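Local coordinates for protein peroxinectin A (Dictyostelium discoideum, PDB 6ERC) that uses hydrogen peroxide and a bound haem to oxidise phenolic donors, iodide and thiocyanate as a secreted peroxidase, at residues F117-T122 against N387-I392; M174-T179 against L226-H231; P279-Y284 against W472-E477. One frame throughout, in Å; residues are numbered along the deposited sequence.

Contact 1. Residues F117-T122 against N387-I392; sequences FRTRAT and NRDHGI. With BMA (beta-D-mannopyranose), chain H.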
loop_
_atom_site.group_PDB
_atom_site.type_symbol
_atom_site.label_atom_id
_atom_site.label_comp_id
_atom_site.label_asym_id
_atom_site.label_seq_id
_atom_site.Cartn_x
_atom_site.Cartn_y
_atom_site.Cartn_z
ATOM N N PHE A 117 -3.297 14.980 -10.417
ATOM C CA PHE A 117 -3.528 16.055 -9.464
ATOM C C PHE A 117 -2.509 15.943 -8.344
ATOM O O PHE A 117 -2.282 14.853 -7.812
ATOM C CB PHE A 117 -4.949 15.995 -8.916
ATOM C CG PHE A 117 -5.996 16.332 -9.931
ATOM C CD1 PHE A 117 -6.483 15.363 -10.790
ATOM C CD2 PHE A 117 -6.487 17.621 -10.034
ATOM C CE1 PHE A 117 -7.447 15.674 -11.733
ATOM C CE2 PHE A 117 -7.450 17.939 -10.971
ATOM C CZ PHE A 117 -7.931 16.965 -11.823
ATOM N N ARG A 118 -1.896 17.068 -7.994
ATOM C CA ARG A 118 -0.808 17.052 -7.030
ATOM C C ARG A 118 -1.335 16.774 -5.627
ATOM O O ARG A 118 -2.476 17.098 -5.286
ATOM C CB ARG A 118 -0.048 18.379 -7.063
ATOM C CG ARG A 118 0.606 18.669 -8.410
ATOM C CD ARG A 118 1.557 19.855 -8.341
ATOM N NE ARG A 118 2.740 19.567 -7.532
ATOM C CZ ARG A 118 3.789 20.377 -7.421
ATOM N NH1 ARG A 118 3.817 21.530 -8.071
ATOM N NH2 ARG A 118 4.816 20.029 -6.660
ATOM N N THR A 119 -0.482 16.158 -4.815
ATOM C CA THR A 119 -0.869 15.759 -3.470
ATOM C C THR A 119 -1.159 16.970 -2.596
ATOM O O THR A 119 -0.495 18.004 -2.698
ATOM C CB THR A 119 0.234 14.915 -2.838
ATOM O OG1 THR A 119 0.552 13.832 -3.718
ATOM C CG2 THR A 119 -0.218 14.359 -1.491
ATOM N N ARG A 120 -2.158 16.829 -1.730
ATOM C CA ARG A 120 -2.458 17.873 -0.764
ATOM C C ARG A 120 -1.217 18.216 0.036
ATOM O O ARG A 120 -0.491 17.340 0.519
ATOM C CB ARG A 120 -3.578 17.425 0.176
ATOM C CG ARG A 120 -3.980 18.441 1.247
ATOM C CD ARG A 120 -4.964 17.826 2.219
ATOM N NE ARG A 120 -5.112 18.603 3.448
ATOM C CZ ARG A 120 -5.911 18.258 4.454
ATOM N NH1 ARG A 120 -6.644 17.151 4.382
ATOM N NH2 ARG A 120 -5.982 19.020 5.538
ATOM N N ALA A 121 -0.987 19.515 0.168
ATOM C CA ALA A 121 0.160 20.025 0.897
ATOM C C ALA A 121 -0.288 21.173 1.789
ATOM O O ALA A 121 -1.364 21.752 1.610
ATOM C CB ALA A 121 1.289 20.488 -0.047
ATOM N N THR A 122 0.558 21.481 2.763
ATOM C CA THR A 122 0.300 22.533 3.727
ATOM C C THR A 122 1.611 23.242 4.031
ATOM O O THR A 122 2.694 22.653 3.947
ATOM C CB THR A 122 -0.323 21.970 5.024
ATOM O OG1 THR A 122 -0.958 23.030 5.744
ATOM C CG2 THR A 122 0.760 21.315 5.924
ATOM N N ASN A 387 6.761 11.293 -7.204
ATOM C CA ASN A 387 8.095 11.569 -6.681
ATOM C C ASN A 387 8.538 12.982 -7.038
ATOM O O ASN A 387 9.093 13.700 -6.198
ATOM C CB ASN A 387 9.094 10.543 -7.216
ATOM C CG ASN A 387 8.889 9.162 -6.625
ATOM O OD1 ASN A 387 9.458 8.829 -5.587
ATOM N ND2 ASN A 387 8.081 8.349 -7.291
ATOM N N ARG A 388 8.301 13.397 -8.285
ATOM C CA ARG A 388 8.652 14.750 -8.700
ATOM C C ARG A 388 7.707 15.778 -8.095
ATOM O O ARG A 388 8.106 16.927 -7.862
ATOM C CB ARG A 388 8.645 14.836 -10.226
ATOM C CG ARG A 388 9.693 13.952 -10.878
ATOM C CD ARG A 388 9.483 13.823 -12.372
ATOM N NE ARG A 388 10.509 12.987 -12.987
ATOM C CZ ARG A 388 10.648 12.812 -14.297
ATOM N NH1 ARG A 388 9.825 13.419 -15.142
ATOM N NH2 ARG A 388 11.615 12.033 -14.763
ATOM N N ASP A 389 6.459 15.384 -7.834
ATOM C CA ASP A 389 5.529 16.248 -7.113
ATOM C C ASP A 389 6.015 16.498 -5.690
ATOM O O ASP A 389 5.999 17.634 -5.205
ATOM C CB ASP A 389 4.138 15.611 -7.114
ATOM C CG ASP A 389 3.116 16.412 -6.325
ATOM O OD1 ASP A 389 3.460 17.489 -5.796
ATOM O OD2 ASP A 389 1.957 15.958 -6.236
ATOM N N HIS A 390 6.458 15.442 -5.006
ATOM C CA HIS A 390 6.905 15.557 -3.623
ATOM C C HIS A 390 8.327 16.078 -3.497
ATOM O O HIS A 390 8.758 16.381 -2.379
ATOM C CB HIS A 390 6.814 14.199 -2.918
ATOM C CG HIS A 390 5.416 13.686 -2.759
ATOM N ND1 HIS A 390 5.088 12.687 -1.868
ATOM C CD2 HIS A 390 4.264 14.027 -3.384
ATOM C CE1 HIS A 390 3.792 12.439 -1.946
ATOM N NE2 HIS A 390 3.269 13.237 -2.859
ATOM N N GLY A 391 9.065 16.177 -4.596
ATOM C CA GLY A 391 10.431 16.658 -4.536
ATOM C C GLY A 391 11.405 15.641 -3.989
ATOM O O GLY A 391 12.328 16.005 -3.250
ATOM N N ILE A 392 11.219 14.367 -4.321
ATOM C CA ILE A 392 12.164 13.340 -3.871
ATOM C C ILE A 392 13.530 13.622 -4.489
ATOM O O ILE A 392 13.624 13.816 -5.718
ATOM C CB ILE A 392 11.662 11.933 -4.256
ATOM C CG1 ILE A 392 10.336 11.619 -3.548
ATOM C CG2 ILE A 392 12.714 10.863 -3.934
ATOM C CD1 ILE A 392 10.430 11.506 -2.029
HETATM C C1 BMA H . -2.447 23.478 5.510
HETATM C C2 BMA H . -3.896 23.204 4.986
HETATM C C3 BMA H . -4.679 22.393 6.048
HETATM C C4 BMA H . -4.331 22.868 7.488
HETATM C C5 BMA H . -3.694 24.266 7.409
HETATM C C6 BMA H . -3.435 24.906 8.764
HETATM O O2 BMA H . -3.878 22.418 3.802
HETATM O O3 BMA H . -4.443 21.007 5.909
HETATM O O4 BMA H . -5.507 22.945 8.278
HETATM O O5 BMA H . -2.424 24.138 6.756
HETATM O O6 BMA H . -3.861 26.283 8.741
#
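Arg118 comes to Asp389 side-on, NE and NH2 leading, with the guanidinium plane turned 71° from the carboxylate. Arg118 NE gives the 2.8 Å salt bridge to Asp389 OD1, which it meets from above the carboxylate plane. Arg118 NH2 bonds to that oxygen from the same face and also to the backbone Asp389 O, in the carbonyl plane on a lone pair at 3.0 Å. The arginine chain bends at chi3 (68°) to turn its edge this way. The other carboxylate oxygen, Asp389 OD2, takes the backbone Thr119 N on its syn lone pair at 2.8 Å, so both oxygens hold the strand. Thr119 OG1 and His390 NE2 share a hydrogen bond of 2.9 Å, the hydroxyl lying in the ring plane at the edge; the His390 side chain is about 6 Å from the haem. Beyond the contact, Thr122 OG1 carries a covalently bound mannose, whose O3 is reached by Arg120 NH2. Arg118 NH1 also bonds to Asn36 O, Thr119 OG1 pairs with Arg386 NH1, and His390 ND1 with OD1 of Asn294, the first residue of helix 294-300. The buried end of helix 379-390 thus meets strand 113-124, flanked in its sheet by strands 91-96 and 139-144.

Contact 2. Residues M174-T179 against L226-H231; sequences MKMTVT and LLLRDH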
loop_
_atom_site.group_PDB
_atom_site.type_symbol
_atom_site.label_atom_id
_atom_site.label_comp_id
_atom_site.label_asym_id
_atom_site.label_seq_id
_atom_site.Cartn_x
_atom_site.Cartn_y
_atom_site.Cartn_z
ATOM N N MET A 174 -19.484 -6.725 12.832
ATOM C CA MET A 174 -19.429 -5.875 11.652
ATOM C C MET A 174 -20.539 -6.260 10.682
ATOM O O MET A 174 -20.859 -7.441 10.531
ATOM C CB MET A 174 -18.075 -5.998 10.951
ATOM C CG MET A 174 -16.887 -5.532 11.775
ATOM S SD MET A 174 -16.921 -3.768 12.150
ATOM C CE MET A 174 -16.639 -3.070 10.525
ATOM N N LYS A 175 -21.118 -5.261 10.020
ATOM C CA LYS A 175 -22.099 -5.535 8.979
ATOM C C LYS A 175 -21.493 -6.440 7.913
ATOM O O LYS A 175 -20.299 -6.372 7.609
ATOM C CB LYS A 175 -22.589 -4.237 8.334
ATOM C CG LYS A 175 -23.454 -3.365 9.231
ATOM C CD LYS A 175 -23.941 -2.127 8.480
ATOM C CE LYS A 175 -24.787 -1.227 9.363
ATOM N NZ LYS A 175 -25.145 0.047 8.679
ATOM N N MET A 176 -22.334 -7.291 7.336
ATOM C CA MET A 176 -21.869 -8.304 6.405
ATOM C C MET A 176 -22.985 -8.613 5.419
ATOM O O MET A 176 -24.167 -8.429 5.722
ATOM C CB MET A 176 -21.443 -9.574 7.152
ATOM C CG MET A 176 -20.173 -10.233 6.641
ATOM S SD MET A 176 -18.716 -9.166 6.654
ATOM C CE MET A 176 -18.611 -8.749 8.388
ATOM N N THR A 177 -22.596 -9.077 4.234
ATOM C CA THR A 177 -23.540 -9.536 3.221
ATOM C C THR A 177 -23.524 -11.060 3.226
ATOM O O THR A 177 -22.565 -11.679 2.752
ATOM C CB THR A 177 -23.179 -8.990 1.838
ATOM O OG1 THR A 177 -23.154 -7.557 1.872
ATOM C CG2 THR A 177 -24.195 -9.444 0.795
ATOM N N VAL A 178 -24.573 -11.666 3.771
ATOM C CA VAL A 178 -24.687 -13.120 3.760
ATOM C C VAL A 178 -25.123 -13.564 2.371
ATOM O O VAL A 178 -26.095 -13.040 1.813
ATOM C CB VAL A 178 -25.669 -13.604 4.838
ATOM C CG1 VAL A 178 -27.076 -13.068 4.584
ATOM C CG2 VAL A 178 -25.671 -15.126 4.900
ATOM N N THR A 179 -24.398 -14.526 1.805
ATOM C CA THR A 179 -24.651 -14.992 0.452
ATOM C C THR A 179 -24.552 -16.509 0.421
ATOM O O THR A 179 -24.190 -17.153 1.410
ATOM C CB THR A 179 -23.664 -14.379 -0.550
ATOM O OG1 THR A 179 -22.332 -14.798 -0.229
ATOM C CG2 THR A 179 -23.735 -12.861 -0.516
ATOM N N LEU A 226 -11.832 -11.748 4.953
ATOM C CA LEU A 226 -11.433 -12.752 5.934
ATOM C C LEU A 226 -11.239 -12.135 7.312
ATOM O O LEU A 226 -11.622 -12.732 8.325
ATOM C CB LEU A 226 -10.157 -13.463 5.480
ATOM C CG LEU A 226 -10.207 -14.210 4.142
ATOM C CD1 LEU A 226 -8.958 -15.066 3.970
ATOM C CD2 LEU A 226 -11.457 -15.069 4.002
ATOM N N LEU A 227 -10.653 -10.938 7.377
ATOM C CA LEU A 227 -10.461 -10.298 8.674
ATOM C C LEU A 227 -11.779 -9.808 9.255
ATOM O O LEU A 227 -11.906 -9.681 10.478
ATOM C CB LEU A 227 -9.467 -9.144 8.555
ATOM C CG LEU A 227 -8.022 -9.533 8.237
ATOM C CD1 LEU A 227 -7.132 -8.294 8.218
ATOM C CD2 LEU A 227 -7.483 -10.559 9.227
ATOM N N LEU A 228 -12.765 -9.528 8.402
ATOM C CA LEU A 228 -14.101 -9.237 8.900
ATOM C C LEU A 228 -14.752 -10.495 9.466
ATOM O O LEU A 228 -15.357 -10.458 10.545
ATOM C CB LEU A 228 -14.960 -8.644 7.785
ATOM C CG LEU A 228 -14.630 -7.226 7.313
ATOM C CD1 LEU A 228 -15.438 -6.893 6.070
ATOM C CD2 LEU A 228 -14.894 -6.204 8.402
ATOM N N ARG A 229 -14.634 -11.616 8.752
ATOM C CA ARG A 229 -15.128 -12.886 9.274
ATOM C C ARG A 229 -14.451 -13.227 10.594
ATOM O O ARG A 229 -15.114 -13.586 11.574
ATOM C CB ARG A 229 -14.892 -13.997 8.253
ATOM C CG ARG A 229 -15.717 -13.875 6.989
ATOM C CD ARG A 229 -15.357 -14.972 6.005
ATOM N NE ARG A 229 -16.129 -14.883 4.773
ATOM C CZ ARG A 229 -16.003 -15.719 3.750
ATOM N NH1 ARG A 229 -15.131 -16.717 3.806
ATOM N NH2 ARG A 229 -16.752 -15.559 2.667
ATOM N N ASP A 230 -13.122 -13.121 10.633
ATOM C CA ASP A 230 -12.389 -13.396 11.862
ATOM C C ASP A 230 -12.806 -12.450 12.979
ATOM O O ASP A 230 -12.780 -12.826 14.155
ATOM C CB ASP A 230 -10.885 -13.289 11.602
ATOM C CG ASP A 230 -10.060 -14.074 12.603
ATOM O OD1 ASP A 230 -10.337 -15.276 12.787
ATOM O OD2 ASP A 230 -9.117 -13.496 13.189
ATOM N N HIS A 231 -13.198 -11.222 12.633
ATOM C CA HIS A 231 -13.668 -10.283 13.644
ATOM C C HIS A 231 -14.998 -10.740 14.234
ATOM O O HIS A 231 -15.142 -10.850 15.457
ATOM C CB HIS A 231 -13.804 -8.884 13.042
ATOM C CG HIS A 231 -14.393 -7.882 13.983
ATOM N ND1 HIS A 231 -15.752 -7.731 14.155
ATOM C CD2 HIS A 231 -13.807 -6.986 14.811
ATOM C CE1 HIS A 231 -15.978 -6.782 15.047
ATOM N NE2 HIS A 231 -14.814 -6.313 15.460
#
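Met174 leaves its backbone with CG opposite the carbonyl carbon (chi1 -63°), which carries CG to the His231 ring, and the bends at chi2 and chi3 bring its CE near Leu228 CD2. His231 meets it with the ring swung opposite its own backbone N (chi1 175°). Leu228 and His231 stand three residues apart on one face of helix 218-241, part of the mainly helical animal haem peroxidase fold. Against that face lie Met174 and Met176, in the chain leading into the hairpin of strands 177-179 and 182-184. The methionines take alternate positions and both point to the helix, whereas Lys175 between them points away. Met174 crosses Leu228 and His231 at about right angles: its CG lies 4.0 Å from Leu228 CD2 and 3.4 Å from His231 ND1. Met174 SD approaches the His231 ring obliquely, 4.7 Å from its centroid. With an alanine in place of His231 the Met174 CG and SD would lose the ring they rest against, and the methionine would probably be left beside a gap and freer to turn. Helix 247-275 packs alongside, Phe251 touching Met174 and Ser254 touching His231, while Met174 N bonds to Asn232 OD1. Met176, also bent at chi2 and chi3, crosses Leu228 obliquely: Met176 CE meets the root of that leucine, 3.7 Å from Leu228 CB, and Met176 SD also touches one branch, 4.0 Å from Leu228 CD1.

Contact 3. Residues P279-Y284 against W472-E477; sequences PSYTGY and WYETPE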
loop_
_atom_site.group_PDB
_atom_site.type_symbol
_atom_site.label_atom_id
_atom_site.label_comp_id
_atom_site.label_asym_id
_atom_site.label_seq_id
_atom_site.Cartn_x
_atom_site.Cartn_y
_atom_site.Cartn_z
ATOM N N PRO A 279 14.559 -7.302 13.664
ATOM C CA PRO A 279 14.870 -7.416 15.091
ATOM C C PRO A 279 13.611 -7.543 15.934
ATOM O O PRO A 279 12.503 -7.199 15.517
ATOM C CB PRO A 279 15.622 -6.116 15.398
ATOM C CG PRO A 279 15.156 -5.165 14.361
ATOM C CD PRO A 279 14.967 -5.992 13.129
ATOM N N SER A 280 13.803 -8.045 17.148
ATOM C CA SER A 280 12.701 -8.237 18.072
ATOM C C SER A 280 12.328 -6.923 18.751
ATOM O O SER A 280 13.164 -6.035 18.938
ATOM C CB SER A 280 13.076 -9.290 19.113
ATOM O OG SER A 280 14.392 -9.074 19.594
ATOM N N TYR A 281 11.051 -6.812 19.113
ATOM C CA TYR A 281 10.535 -5.612 19.765
ATOM C C TYR A 281 11.347 -5.286 21.013
ATOM O O TYR A 281 11.742 -6.179 21.766
ATOM C CB TYR A 281 9.061 -5.823 20.122
ATOM C CG TYR A 281 8.341 -4.625 20.701
ATOM C CD1 TYR A 281 8.264 -3.429 20.003
ATOM C CD2 TYR A 281 7.701 -4.705 21.932
ATOM C CE1 TYR A 281 7.589 -2.337 20.526
ATOM C CE2 TYR A 281 7.024 -3.623 22.461
ATOM C CZ TYR A 281 6.971 -2.441 21.755
ATOM O OH TYR A 281 6.299 -1.359 22.279
ATOM N N THR A 282 11.603 -3.993 21.225
ATOM C CA THR A 282 12.386 -3.528 22.366
ATOM C C THR A 282 11.609 -2.582 23.276
ATOM O O THR A 282 12.221 -1.904 24.111
ATOM C CB THR A 282 13.665 -2.831 21.893
ATOM O OG1 THR A 282 13.322 -1.711 21.068
ATOM C CG2 THR A 282 14.544 -3.792 21.111
ATOM N N GLY A 283 10.289 -2.510 23.141
ATOM C CA GLY A 283 9.481 -1.696 24.021
ATOM C C GLY A 283 9.072 -0.377 23.384
ATOM O O GLY A 283 9.697 0.124 22.443
ATOM N N TYR A 284 7.999 0.197 23.922
ATOM C CA TYR A 284 7.486 1.463 23.417
ATOM C C TYR A 284 8.411 2.606 23.808
ATOM O O TYR A 284 8.837 2.709 24.962
ATOM C CB TYR A 284 6.080 1.712 23.958
ATOM C CG TYR A 284 5.560 3.111 23.711
ATOM C CD1 TYR A 284 5.280 3.552 22.425
ATOM C CD2 TYR A 284 5.337 3.985 24.766
ATOM C CE1 TYR A 284 4.800 4.830 22.198
ATOM C CE2 TYR A 284 4.857 5.261 24.550
ATOM C CZ TYR A 284 4.590 5.679 23.266
ATOM O OH TYR A 284 4.111 6.951 23.048
ATOM N N TRP A 472 1.019 -0.916 20.793
ATOM C CA TRP A 472 1.603 -2.070 20.123
ATOM C C TRP A 472 1.321 -3.336 20.923
ATOM O O TRP A 472 1.449 -3.358 22.149
ATOM C CB TRP A 472 3.109 -1.879 19.938
ATOM C CG TRP A 472 3.720 -2.954 19.097
ATOM C CD1 TRP A 472 4.500 -3.990 19.524
ATOM C CD2 TRP A 472 3.585 -3.111 17.681
ATOM N NE1 TRP A 472 4.861 -4.781 18.459
ATOM C CE2 TRP A 472 4.309 -4.262 17.316
ATOM C CE3 TRP A 472 2.920 -2.387 16.686
ATOM C CZ2 TRP A 472 4.393 -4.703 15.999
ATOM C CZ3 TRP A 472 3.004 -2.827 15.381
ATOM C CH2 TRP A 472 3.732 -3.974 15.049
ATOM N N TYR A 473 0.938 -4.404 20.217
ATOM C CA TYR A 473 0.408 -5.582 20.895
ATOM C C TYR A 473 1.436 -6.222 21.820
ATOM O O TYR A 473 1.064 -6.829 22.829
ATOM C CB TYR A 473 -0.098 -6.600 19.870
ATOM C CG TYR A 473 0.977 -7.397 19.161
ATOM C CD1 TYR A 473 1.581 -6.920 18.004
ATOM C CD2 TYR A 473 1.366 -8.643 19.634
ATOM C CE1 TYR A 473 2.556 -7.657 17.348
ATOM C CE2 TYR A 473 2.338 -9.385 18.987
ATOM C CZ TYR A 473 2.930 -8.890 17.847
ATOM O OH TYR A 473 3.897 -9.631 17.206
ATOM N N GLU A 474 2.723 -6.094 21.510
ATOM C CA GLU A 474 3.752 -6.739 22.317
ATOM C C GLU A 474 4.054 -6.001 23.619
ATOM O O GLU A 474 4.939 -6.442 24.358
ATOM C CB GLU A 474 5.049 -6.883 21.512
ATOM C CG GLU A 474 4.914 -7.676 20.215
ATOM C CD GLU A 474 6.243 -7.843 19.489
ATOM O OE1 GLU A 474 7.147 -8.498 20.054
ATOM O OE2 GLU A 474 6.386 -7.312 18.362
ATOM N N THR A 475 3.361 -4.896 23.923
ATOM C CA THR A 475 3.641 -4.223 25.184
ATOM C C THR A 475 2.879 -4.899 26.327
ATOM O O THR A 475 1.791 -5.445 26.117
ATOM C CB THR A 475 3.268 -2.742 25.103
ATOM O OG1 THR A 475 3.840 -2.039 26.212
ATOM C CG2 THR A 475 1.770 -2.537 25.127
ATOM N N PRO A 476 3.430 -4.887 27.548
ATOM C CA PRO A 476 2.759 -5.608 28.647
ATOM C C PRO A 476 1.289 -5.253 28.811
ATOM O O PRO A 476 0.442 -6.150 28.907
ATOM C CB PRO A 476 3.588 -5.204 29.874
ATOM C CG PRO A 476 4.939 -4.909 29.330
ATOM C CD PRO A 476 4.709 -4.293 27.984
ATOM N N GLU A 477 0.960 -3.960 28.844
ATOM C CA GLU A 477 -0.426 -3.557 29.044
ATOM C C GLU A 477 -1.335 -4.104 27.953
ATOM O O GLU A 477 -2.527 -4.319 28.191
ATOM C CB GLU A 477 -0.524 -2.034 29.097
ATOM C CG GLU A 477 0.113 -1.422 30.336
ATOM C CD GLU A 477 0.343 0.072 30.203
ATOM O OE1 GLU A 477 0.535 0.546 29.062
ATOM O OE2 GLU A 477 0.331 0.772 31.240
#
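Tyr281 lays one ring face over Trp472 CD1, which sits 3.5 Å above the centre of the phenol ring; the phenol and the five-membered ring of the indole are inclined obliquely, at 37°. The backbone Gly283 N lies 3.4 Å from the other face, again over the centre of the Tyr281 ring, so the phenol is sandwiched between its own loop and the tryptophan. Glu474 fills the flank: its CB is 3.5 Å from Tyr281 CD2, and its OE1 comes to 3.3 Å from Tyr281 CB. A nearly straight bond (171°) from Trp472 NE1 to Glu474 OE2, 3.0 Å long, ties the indole to the carboxylate and so helps to fix both groups that receive the tyrosine. Trp472 is the buried base, packed edge-to-face with Tyr267 and touched by Arg466. Across to Thr475 the fit is looser, Tyr281 OH 4.4 Å from Thr475 CB, and solvent is near: Ser280 and Thr282 are exposed in the loop on either side of Tyr281, as are Pro476 and Glu477 after Thr475. The receiving segment opens with a type I beta turn, Trp472 to Thr475, closed by Thr475 N to Trp472 O and running into helix 476-481; Thr475 holds the N-cap position without a side-chain capping bond.

From the N terminus the chain first passes 117-122, which waits 265 residues for its partner 387-392; contact 1 joins strand 113-124 to the end of helix 379-390. Within that long loop contact 2 opens and closes, its segments only 47 residues apart, pairing the approach to the hairpin with helix 218-241. Contact 3 opens next, at 279-284, but closes at 472-477, beyond 387-392; it therefore crosses contact 1 and brings the turn leading into helix 476-481, with that helix's first residues, to the loop after helix 247-275. Helix 247-275 also relates contacts 2 and 3, touching side chains of both. Contacts 1 and 2 lie on opposite sides of the chain's centre, their own centres 37 Å apart, and no two contacts touch.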